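Local coordinates for lipase (Rhizopus chinensis, PDB 6A0W), which probably hydrolyses the ester bonds of triacylglycerols as a secreted class 3 fungal lipase of the alpha/beta-hydrolase superfamily, at residues N46-A51 with I290-C295; H224-K229 with T286-N291; K148-V153 with M183-R188. All coordinates share one frame; numbering follows the deposited sequence.

Contact 1. Residues N46-A51 with I290-C295; sequences NYAGVA and INEGSC
Glu292 and Ile290 divide the work of packing the C-terminal segment 290-295 against helix 38-53, and they do it by different means. The tight part is the carboxylate of Glu292, which ends against the helix backbone: OE2 lies 2.8 Å from Ala48 O. A buried acid this near a carbonyl oxygen may well have a raised pKa. The bend in the side chain at chi2 (-84°) folds the acid group back to the helix. OE2 also passes 3.8 Å from Ala48 CB, while the other oxygen, OE1, lies 3.7 Å from Ala48 O and 3.9 Å from Ala51 C.

Ile290 meets the same turn of the helix with the end of its longer branch. Its CD1 comes 3.7 Å from Gly49 N, over backbone that has no side chain there; Ala48 CB is a looser neighbour of this methyl at 4.4 Å. Both residues are buried, and Ile290 also touches Gln69 and Tyr73 of helix 68-73.

In the alpha/beta-hydrolase fold this joins the last modelled residues of the chain to a helix lying against the central sheet, where Ala51 packs on Thr169 and Glu292 on His171 of strand 165-171. That strand leads into a sequence consistent with the nucleophile elbow of lipases.

The loose side lies with Asn291 and the end of the segment. Asn291 is partly exposed and its OD1 accepts from Ser294 N at 3.0 Å in an Asx motif, the N-H...O angle being a bent 138°; Leu296 N is a second donor to the same oxygen. Ser294 is exposed, and Cys295, well away from residues 46-51, is joined by a disulfide to Cys56, just past the end of helix 38-53.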
loop_
_atom_site.group_PDB
_atom_site.type_symbol
_atom_site.label_atom_id
_atom_site.label_comp_id
_atom_site.label_asym_id
_atom_site.label_seq_id
_atom_site.Cartn_x
_atom_site.Cartn_y
_atom_site.Cartn_z
ATOM N N ASN A 46 -3.478 -6.711 10.423
ATOM C CA ASN A 46 -4.681 -7.347 9.870
ATOM C C ASN A 46 -4.920 -6.927 8.382
ATOM O O ASN A 46 -5.154 -7.766 7.505
ATOM C CB ASN A 46 -5.874 -7.077 10.783
ATOM C CG ASN A 46 -5.913 -8.028 12.012
ATOM O OD1 ASN A 46 -6.955 -8.593 12.316
ATOM N ND2 ASN A 46 -4.761 -8.267 12.671
ATOM N N TYR A 47 -4.704 -5.651 8.098
ATOM C CA TYR A 47 -4.793 -5.114 6.748
ATOM C C TYR A 47 -3.597 -5.474 5.859
ATOM O O TYR A 47 -3.763 -5.609 4.637
ATOM C CB TYR A 47 -5.027 -3.594 6.824
ATOM C CG TYR A 47 -6.322 -3.228 7.557
ATOM C CD1 TYR A 47 -7.462 -4.025 7.421
ATOM C CD2 TYR A 47 -6.416 -2.093 8.341
ATOM C CE1 TYR A 47 -8.639 -3.713 8.070
ATOM C CE2 TYR A 47 -7.599 -1.757 8.979
ATOM C CZ TYR A 47 -8.713 -2.539 8.789
ATOM O OH TYR A 47 -9.849 -2.293 9.487
ATOM N N ALA A 48 -2.426 -5.706 6.457
ATOM C CA ALA A 48 -1.317 -6.327 5.750
ATOM C C ALA A 48 -1.639 -7.745 5.313
ATOM O O ALA A 48 -1.244 -8.205 4.228
ATOM C CB ALA A 48 -0.045 -6.315 6.580
ATOM N N GLY A 49 -2.359 -8.446 6.164
ATOM C CA GLY A 49 -2.769 -9.784 5.833
ATOM C C GLY A 49 -3.723 -9.779 4.679
ATOM O O GLY A 49 -3.624 -10.648 3.807
ATOM N N VAL A 50 -4.703 -8.869 4.702
ATOM C CA VAL A 50 -5.641 -8.783 3.576
ATOM C C VAL A 50 -4.935 -8.478 2.252
ATOM O O VAL A 50 -5.111 -9.138 1.226
ATOM C CB VAL A 50 -6.740 -7.741 3.852
ATOM C CG1 VAL A 50 -7.710 -7.661 2.665
ATOM C CG2 VAL A 50 -7.510 -8.113 5.110
ATOM N N ALA A 51 -3.981 -7.579 2.314
ATOM C CA ALA A 51 -3.190 -7.286 1.163
ATOM C C ALA A 51 -2.444 -8.484 0.629
ATOM O O ALA A 51 -2.341 -8.669 -0.608
ATOM C CB ALA A 51 -2.219 -6.177 1.479
ATOM N N ILE A 290 4.044 -11.935 7.861
ATOM C CA ILE A 290 3.178 -12.372 6.734
ATOM C C ILE A 290 3.919 -12.251 5.399
ATOM O O ILE A 290 4.451 -11.196 5.062
ATOM C CB ILE A 290 1.913 -11.491 6.622
ATOM C CG1 ILE A 290 1.094 -11.586 7.905
ATOM C CG2 ILE A 290 1.038 -11.896 5.435
ATOM C CD1 ILE A 290 0.152 -10.396 8.097
ATOM N N ASN A 291 3.983 -13.348 4.658
ATOM C CA ASN A 291 4.599 -13.352 3.340
ATOM C C ASN A 291 3.749 -12.534 2.355
ATOM O O ASN A 291 2.529 -12.753 2.229
ATOM C CB ASN A 291 4.699 -14.759 2.764
ATOM C CG ASN A 291 5.119 -14.728 1.295
ATOM O OD1 ASN A 291 4.274 -14.911 0.417
ATOM N ND2 ASN A 291 6.357 -14.277 1.024
ATOM N N GLU A 292 4.405 -11.556 1.758
ATOM C CA GLU A 292 3.796 -10.665 0.783
ATOM C C GLU A 292 4.449 -10.923 -0.577
ATOM O O GLU A 292 5.567 -10.447 -0.875
ATOM C CB GLU A 292 3.987 -9.189 1.175
ATOM C CG GLU A 292 3.487 -8.830 2.561
ATOM C CD GLU A 292 1.995 -8.531 2.603
ATOM O OE1 GLU A 292 1.340 -8.587 1.542
ATOM O OE2 GLU A 292 1.458 -8.253 3.711
ATOM N N GLY A 293 3.686 -11.586 -1.443
ATOM C CA GLY A 293 4.105 -11.736 -2.810
ATOM C C GLY A 293 3.932 -13.153 -3.310
ATOM O O GLY A 293 3.881 -13.363 -4.525
ATOM N N SER A 294 3.885 -14.132 -2.403
ATOM C CA SER A 294 3.798 -15.533 -2.826
ATOM C C SER A 294 2.717 -16.339 -2.149
ATOM O O SER A 294 2.674 -17.540 -2.320
ATOM C CB SER A 294 5.145 -16.212 -2.631
ATOM O OG SER A 294 6.129 -15.629 -3.468
ATOM N N CYS A 295 1.815 -15.703 -1.408
ATOM C CA CYS A 295 0.745 -16.449 -0.761
ATOM C C CYS A 295 1.272 -17.624 0.096
ATOM O O CYS A 295 0.677 -18.693 0.100
ATOM C CB CYS A 295 -0.235 -16.982 -1.805
ATOM S SG CYS A 295 -1.737 -17.636 -1.026
#

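Contact 2. Residues H224-K229 with T286-N291; sequences HRTVHK and TYFGIN. With SO4 (sulfate ion), chain C.
Tyr287 lays one face of its ring over His228, whose CB sits 3.4 Å from the ring centroid and 15° off the normal, a CH-pi contact. The phenol oxygen then reaches the strand backbone: His228 N donates to Tyr287 OH over 3.0 Å at 159°. Thr226 CG2 approaches the rim of the same ring, 3.8 Å from Tyr287 CD2, and also touches the end of the Phe288 ring.

With CG anti to the backbone N (chi1 179°), the His228 imidazole swings out over Thr286, whose carbonyl oxygen lies over one ring face. NE2 donates to O2 of a sulfate, probably from the crystallisation medium, at 2.7 Å and near the ring plane; the backbone N-H groups of Phe288 and Gly289 hold the ion from the other segment, the latter 2.8 Å from O1.

These two donors are presented by the type I' turn Tyr287-Ile290, closed by reciprocal backbone bonds between its end residues. Farther out, Asp283 O receives His228 ND1, Ser250 holds the hydroxyl of Thr226, and Asp231 bonds to Tyr287 OH. Asp231 fits the acid of a Ser-His-Asp triad, so the Tyr287 ring, on the first strand of this beta-hairpin, probably lies in the second shell of an alpha/beta-hydrolase active site.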
loop_
_atom_site.group_PDB
_atom_site.type_symbol
_atom_site.label_atom_id
_atom_site.label_comp_id
_atom_site.label_asym_id
_atom_site.label_seq_id
_atom_site.Cartn_x
_atom_site.Cartn_y
_atom_site.Cartn_z
ATOM N N HIS A 224 -2.070 5.123 5.625
ATOM C CA HIS A 224 -1.065 4.491 6.475
ATOM C C HIS A 224 -0.030 3.802 5.606
ATOM O O HIS A 224 -0.383 3.010 4.730
ATOM C CB HIS A 224 -1.740 3.440 7.355
ATOM C CG HIS A 224 -2.792 3.987 8.246
ATOM N ND1 HIS A 224 -2.533 4.357 9.550
ATOM C CD2 HIS A 224 -4.126 4.137 8.061
ATOM C CE1 HIS A 224 -3.657 4.776 10.102
ATOM N NE2 HIS A 224 -4.640 4.623 9.232
ATOM N N ARG A 225 1.236 4.192 5.761
ATOM C CA ARG A 225 2.319 3.536 5.043
ATOM C C ARG A 225 3.190 2.732 6.020
ATOM O O ARG A 225 4.102 3.280 6.644
ATOM C CB ARG A 225 3.187 4.545 4.314
ATOM C CG ARG A 225 2.440 5.366 3.272
ATOM C CD ARG A 225 3.378 6.192 2.427
ATOM N NE ARG A 225 4.168 7.116 3.212
ATOM C CZ ARG A 225 5.425 6.918 3.597
ATOM N NH1 ARG A 225 6.069 5.803 3.248
ATOM N NH2 ARG A 225 6.068 7.898 4.243
ATOM N N THR A 226 2.966 1.429 6.055
ATOM C CA THR A 226 3.830 0.528 6.809
ATOM C C THR A 226 5.041 0.107 5.987
ATOM O O THR A 226 4.949 -0.086 4.769
ATOM C CB THR A 226 3.064 -0.678 7.329
ATOM O OG1 THR A 226 2.009 -0.224 8.178
ATOM C CG2 THR A 226 4.021 -1.634 8.107
ATOM N N VAL A 227 6.210 0.259 6.599
ATOM C CA VAL A 227 7.465 -0.116 5.997
ATOM C C VAL A 227 8.316 -1.033 6.855
ATOM O O VAL A 227 8.382 -0.864 8.072
ATOM C CB VAL A 227 8.215 1.019 5.283
ATOM C CG1 VAL A 227 7.498 2.333 5.233
ATOM C CG2 VAL A 227 9.701 1.064 5.459
ATOM N N HIS A 228 8.705 -2.145 6.239
ATOM C CA HIS A 228 9.398 -3.259 6.906
ATOM C C HIS A 228 10.895 -3.129 6.792
ATOM O O HIS A 228 11.517 -3.279 5.707
ATOM C CB HIS A 228 8.971 -4.609 6.365
ATOM C CG HIS A 228 9.680 -5.769 7.012
ATOM N ND1 HIS A 228 10.548 -6.588 6.320
ATOM C CD2 HIS A 228 9.598 -6.282 8.270
ATOM C CE1 HIS A 228 10.931 -7.581 7.108
ATOM N NE2 HIS A 228 10.410 -7.393 8.308
ATOM N N LYS A 229 11.466 -2.790 7.945
ATOM C CA LYS A 229 12.900 -2.638 8.092
ATOM C C LYS A 229 13.548 -1.915 6.922
ATOM O O LYS A 229 13.345 -0.705 6.768
ATOM C CB LYS A 229 13.520 -4.013 8.333
ATOM C CG LYS A 229 13.027 -4.687 9.599
ATOM C CD LYS A 229 13.669 -6.039 9.853
ATOM C CE LYS A 229 12.873 -6.775 10.894
ATOM N NZ LYS A 229 13.473 -8.071 11.232
ATOM N N THR A 286 8.148 -9.676 3.515
ATOM C CA THR A 286 7.554 -10.106 4.778
ATOM C C THR A 286 7.194 -8.884 5.620
ATOM O O THR A 286 8.000 -7.966 5.764
ATOM C CB THR A 286 8.557 -10.988 5.579
ATOM O OG1 THR A 286 9.153 -11.937 4.690
ATOM C CG2 THR A 286 7.824 -11.762 6.685
ATOM N N TYR A 287 5.939 -8.820 6.042
ATOM C CA TYR A 287 5.436 -7.748 6.884
ATOM C C TYR A 287 4.685 -8.426 8.022
ATOM O O TYR A 287 3.704 -9.146 7.791
ATOM C CB TYR A 287 4.485 -6.805 6.089
ATOM C CG TYR A 287 5.256 -5.693 5.381
ATOM C CD1 TYR A 287 5.962 -5.944 4.218
ATOM C CD2 TYR A 287 5.238 -4.388 5.846
ATOM C CE1 TYR A 287 6.685 -4.943 3.587
ATOM C CE2 TYR A 287 5.974 -3.367 5.226
ATOM C CZ TYR A 287 6.677 -3.638 4.093
ATOM O OH TYR A 287 7.510 -2.685 3.548
ATOM N N PHE A 288 5.158 -8.172 9.242
ATOM C CA PHE A 288 4.585 -8.719 10.476
ATOM C C PHE A 288 4.566 -10.237 10.466
ATOM O O PHE A 288 3.554 -10.841 10.796
ATOM C CB PHE A 288 3.153 -8.201 10.693
ATOM C CG PHE A 288 3.041 -6.704 10.754
ATOM C CD1 PHE A 288 3.541 -5.998 11.843
ATOM C CD2 PHE A 288 2.376 -6.002 9.750
ATOM C CE1 PHE A 288 3.388 -4.627 11.944
ATOM C CE2 PHE A 288 2.228 -4.625 9.846
ATOM C CZ PHE A 288 2.706 -3.934 10.958
ATOM N N GLY A 289 5.607 -10.830 9.906
ATOM C CA GLY A 289 5.665 -12.281 9.664
ATOM C C GLY A 289 4.808 -12.796 8.527
ATOM O O GLY A 289 4.751 -13.988 8.312
ATOM N N ILE A 290 4.044 -11.935 7.861
ATOM C CA ILE A 290 3.178 -12.372 6.734
ATOM C C ILE A 290 3.919 -12.251 5.399
ATOM O O ILE A 290 4.451 -11.196 5.062
ATOM C CB ILE A 290 1.913 -11.491 6.622
ATOM C CG1 ILE A 290 1.094 -11.586 7.905
ATOM C CG2 ILE A 290 1.038 -11.896 5.435
ATOM C CD1 ILE A 290 0.152 -10.396 8.097
ATOM N N ASN A 291 3.983 -13.348 4.658
ATOM C CA ASN A 291 4.599 -13.352 3.340
ATOM C C ASN A 291 3.749 -12.534 2.355
ATOM O O ASN A 291 2.529 -12.753 2.229
ATOM C CB ASN A 291 4.699 -14.759 2.764
ATOM C CG ASN A 291 5.119 -14.728 1.295
ATOM O OD1 ASN A 291 4.274 -14.911 0.417
ATOM N ND2 ASN A 291 6.357 -14.277 1.024
HETATM S S SO4 C . 8.621 -9.089 10.528
HETATM O O1 SO4 C . 8.261 -10.033 9.474
HETATM O O2 SO4 C . 10.091 -8.937 10.524
HETATM O O3 SO4 C . 8.170 -9.604 11.833
HETATM O O4 SO4 C . 7.952 -7.794 10.253
#

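Contact 3. Residues K148-V153 with M183-R188; sequences KDYFPV and MDLYQR
Stacking dominates where Phe151 meets Arg188. The guanidinium lies nearly flat over the phenyl ring, planes 21° apart, with CZ 3.9 Å from the Phe151 ring centroid and almost directly above it: a cation-pi contact in which NH1 is held over the ring. The bend of the arginine at chi3 (-65°) turns the group back along its own helix.

That pose is fixed by a salt bridge one turn earlier. Asp184 receives Arg188 side-on, OD1 from NE at 2.7 Å and OD2 from NH1 at 2.9 Å, both nearly straight and in the guanidinium plane, though the carboxylate, met on its syn side, is itself tilted against that plane. Asp184 OD2 has a further partner in the hydroxyl of Tyr143.

The two segments belong to helices 137-160 and 173-188 of the alpha/beta-hydrolase fold, their short axes 11.6 Å apart and crossing at -48°. Helix 173-188 starts directly after the turn that probably carries the nucleophile, in the manner of a nucleophile elbow.

Apolar contacts lie beside the stack. Leu185 CD2 touches Phe151 CE1 at 3.6 Å, the two side chains sliding past each other, while Leu185 CD1 stands at the edge of the Tyr150 ring. The tyrosine hydroxyl, 4.0 Å from Leu185 CG, is hydrogen-bonded to Tyr143, and the ring itself meets Phe107 edge-to-face.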
loop_
_atom_site.group_PDB
_atom_site.type_symbol
_atom_site.label_atom_id
_atom_site.label_comp_id
_atom_site.label_asym_id
_atom_site.label_seq_id
_atom_site.Cartn_x
_atom_site.Cartn_y
_atom_site.Cartn_z
ATOM N N LYS A 148 -12.685 0.790 -13.844
ATOM C CA LYS A 148 -13.960 0.391 -14.447
ATOM C C LYS A 148 -14.466 -0.852 -13.774
ATOM O O LYS A 148 -15.667 -1.084 -13.721
ATOM C CB LYS A 148 -13.745 0.047 -15.928
ATOM C CG LYS A 148 -13.222 1.232 -16.719
ATOM C CD LYS A 148 -12.561 0.802 -18.018
ATOM C CE LYS A 148 -12.453 1.975 -18.980
ATOM N NZ LYS A 148 -11.688 1.565 -20.186
ATOM N N ASP A 149 -13.547 -1.712 -13.343
ATOM C CA ASP A 149 -13.940 -2.982 -12.747
ATOM C C ASP A 149 -14.425 -2.781 -11.316
ATOM O O ASP A 149 -15.298 -3.506 -10.850
ATOM C CB ASP A 149 -12.740 -3.953 -12.749
ATOM C CG ASP A 149 -12.168 -4.168 -14.127
ATOM O OD1 ASP A 149 -13.008 -4.205 -15.048
ATOM O OD2 ASP A 149 -10.922 -4.305 -14.277
ATOM N N TYR A 150 -13.722 -1.975 -10.522
ATOM C CA TYR A 150 -14.032 -1.987 -9.077
ATOM C C TYR A 150 -14.988 -0.886 -8.577
ATOM O O TYR A 150 -15.684 -1.106 -7.599
ATOM C CB TYR A 150 -12.741 -2.006 -8.220
ATOM C CG TYR A 150 -12.276 -0.657 -7.824
ATOM C CD1 TYR A 150 -12.753 -0.055 -6.681
ATOM C CD2 TYR A 150 -11.431 0.060 -8.626
ATOM C CE1 TYR A 150 -12.405 1.236 -6.367
ATOM C CE2 TYR A 150 -11.062 1.349 -8.293
ATOM C CZ TYR A 150 -11.563 1.938 -7.171
ATOM O OH TYR A 150 -11.235 3.264 -6.865
ATOM N N PHE A 151 -14.897 0.314 -9.148
ATOM C CA PHE A 151 -15.617 1.474 -8.648
ATOM C C PHE A 151 -17.126 1.250 -8.534
ATOM O O PHE A 151 -17.691 1.478 -7.456
ATOM C CB PHE A 151 -15.310 2.694 -9.515
ATOM C CG PHE A 151 -15.654 4.005 -8.851
ATOM C CD1 PHE A 151 -14.744 4.636 -8.035
ATOM C CD2 PHE A 151 -16.906 4.571 -9.006
ATOM C CE1 PHE A 151 -15.082 5.758 -7.330
ATOM C CE2 PHE A 151 -17.260 5.709 -8.306
ATOM C CZ PHE A 151 -16.340 6.307 -7.477
ATOM N N PRO A 152 -17.774 0.688 -9.586
ATOM C CA PRO A 152 -19.249 0.492 -9.489
ATOM C C PRO A 152 -19.609 -0.464 -8.390
ATOM O O PRO A 152 -20.650 -0.330 -7.768
ATOM C CB PRO A 152 -19.647 -0.131 -10.836
ATOM C CG PRO A 152 -18.400 -0.102 -11.685
ATOM C CD PRO A 152 -17.295 0.598 -10.979
ATOM N N VAL A 153 -18.759 -1.467 -8.192
ATOM C CA VAL A 153 -18.995 -2.478 -7.177
ATOM C C VAL A 153 -18.875 -1.895 -5.769
ATOM O O VAL A 153 -19.698 -2.213 -4.918
ATOM C CB VAL A 153 -18.002 -3.647 -7.329
ATOM C CG1 VAL A 153 -18.317 -4.734 -6.314
ATOM C CG2 VAL A 153 -18.088 -4.206 -8.749
ATOM N N MET A 183 -8.080 8.119 -3.214
ATOM C CA MET A 183 -8.306 9.482 -3.703
ATOM C C MET A 183 -9.495 9.625 -4.703
ATOM O O MET A 183 -10.385 10.479 -4.505
ATOM C CB MET A 183 -7.015 10.018 -4.308
ATOM C CG MET A 183 -5.879 10.206 -3.310
ATOM S SD MET A 183 -6.329 11.322 -1.974
ATOM C CE MET A 183 -6.841 10.137 -0.740
ATOM N N ASP A 184 -9.689 8.605 -5.533
ATOM C CA ASP A 184 -10.831 8.577 -6.486
ATOM C C ASP A 184 -12.157 8.389 -5.770
ATOM O O ASP A 184 -13.154 9.085 -6.021
ATOM C CB ASP A 184 -10.597 7.439 -7.513
ATOM C CG ASP A 184 -11.404 7.612 -8.826
ATOM O OD1 ASP A 184 -11.887 8.715 -9.099
ATOM O OD2 ASP A 184 -11.599 6.625 -9.561
ATOM N N LEU A 185 -12.200 7.442 -4.849
ATOM C CA LEU A 185 -13.360 7.304 -4.002
ATOM C C LEU A 185 -13.695 8.619 -3.267
ATOM O O LEU A 185 -14.868 9.031 -3.186
ATOM C CB LEU A 185 -13.147 6.164 -3.001
ATOM C CG LEU A 185 -13.142 4.791 -3.673
ATOM C CD1 LEU A 185 -12.492 3.715 -2.805
ATOM C CD2 LEU A 185 -14.580 4.412 -4.046
ATOM N N TYR A 186 -12.687 9.246 -2.666
ATOM C CA TYR A 186 -12.940 10.524 -2.008
ATOM C C TYR A 186 -13.536 11.531 -3.024
ATOM O O TYR A 186 -14.375 12.349 -2.656
ATOM C CB TYR A 186 -11.658 11.077 -1.378
ATOM C CG TYR A 186 -11.736 12.513 -0.870
ATOM C CD1 TYR A 186 -12.366 12.835 0.330
ATOM C CD2 TYR A 186 -11.089 13.520 -1.553
ATOM C CE1 TYR A 186 -12.446 14.162 0.773
ATOM C CE2 TYR A 186 -11.110 14.837 -1.106
ATOM C CZ TYR A 186 -11.766 15.140 0.048
ATOM O OH TYR A 186 -11.722 16.453 0.392
ATOM N N GLN A 187 -12.982 11.561 -4.232
ATOM C CA GLN A 187 -13.376 12.566 -5.223
ATOM C C GLN A 187 -14.780 12.293 -5.724
ATOM O O GLN A 187 -15.571 13.195 -5.758
ATOM C CB GLN A 187 -12.389 12.648 -6.377
ATOM C CG GLN A 187 -11.045 13.259 -6.021
ATOM C CD GLN A 187 -9.894 12.670 -6.791
ATOM O OE1 GLN A 187 -10.107 11.901 -7.721
ATOM N NE2 GLN A 187 -8.649 13.061 -6.447
ATOM N N ARG A 188 -15.169 11.039 -5.921
ATOM C CA ARG A 188 -16.352 10.760 -6.711
ATOM C C ARG A 188 -17.411 10.006 -6.004
ATOM O O ARG A 188 -18.510 9.864 -6.522
ATOM C CB ARG A 188 -15.952 10.018 -7.964
ATOM C CG ARG A 188 -15.050 10.837 -8.860
ATOM C CD ARG A 188 -14.981 10.236 -10.262
ATOM N NE ARG A 188 -14.344 8.920 -10.279
ATOM C CZ ARG A 188 -14.892 7.823 -10.773
ATOM N NH1 ARG A 188 -14.196 6.692 -10.776
ATOM N NH2 ARG A 188 -16.069 7.890 -11.405
#

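Contacts 1 and 2 are neighbours, their centres 9 Å apart: they share Ile290 and Asn291, and Phe288 CD2 touches Ala48 CB at 4.0 Å. The hairpin and the residue after it thus pack on helix 38-53 through contact 1, and the hairpin on strand 223-228 through contact 2. The centre of contact 3 is about 17 Å from the centre of the chain, those of contacts 2 and 1 about 10 and 11 Å; it joins two helices across the chain's centre from contact 2. All three are largely buried, but the chemistry changes: contact 1 sets an acid against a helix carbonyl, contact 2 mixes aromatic packing with a bound sulfate, and contact 3 puts an exposed arginine's charge on a phenyl face.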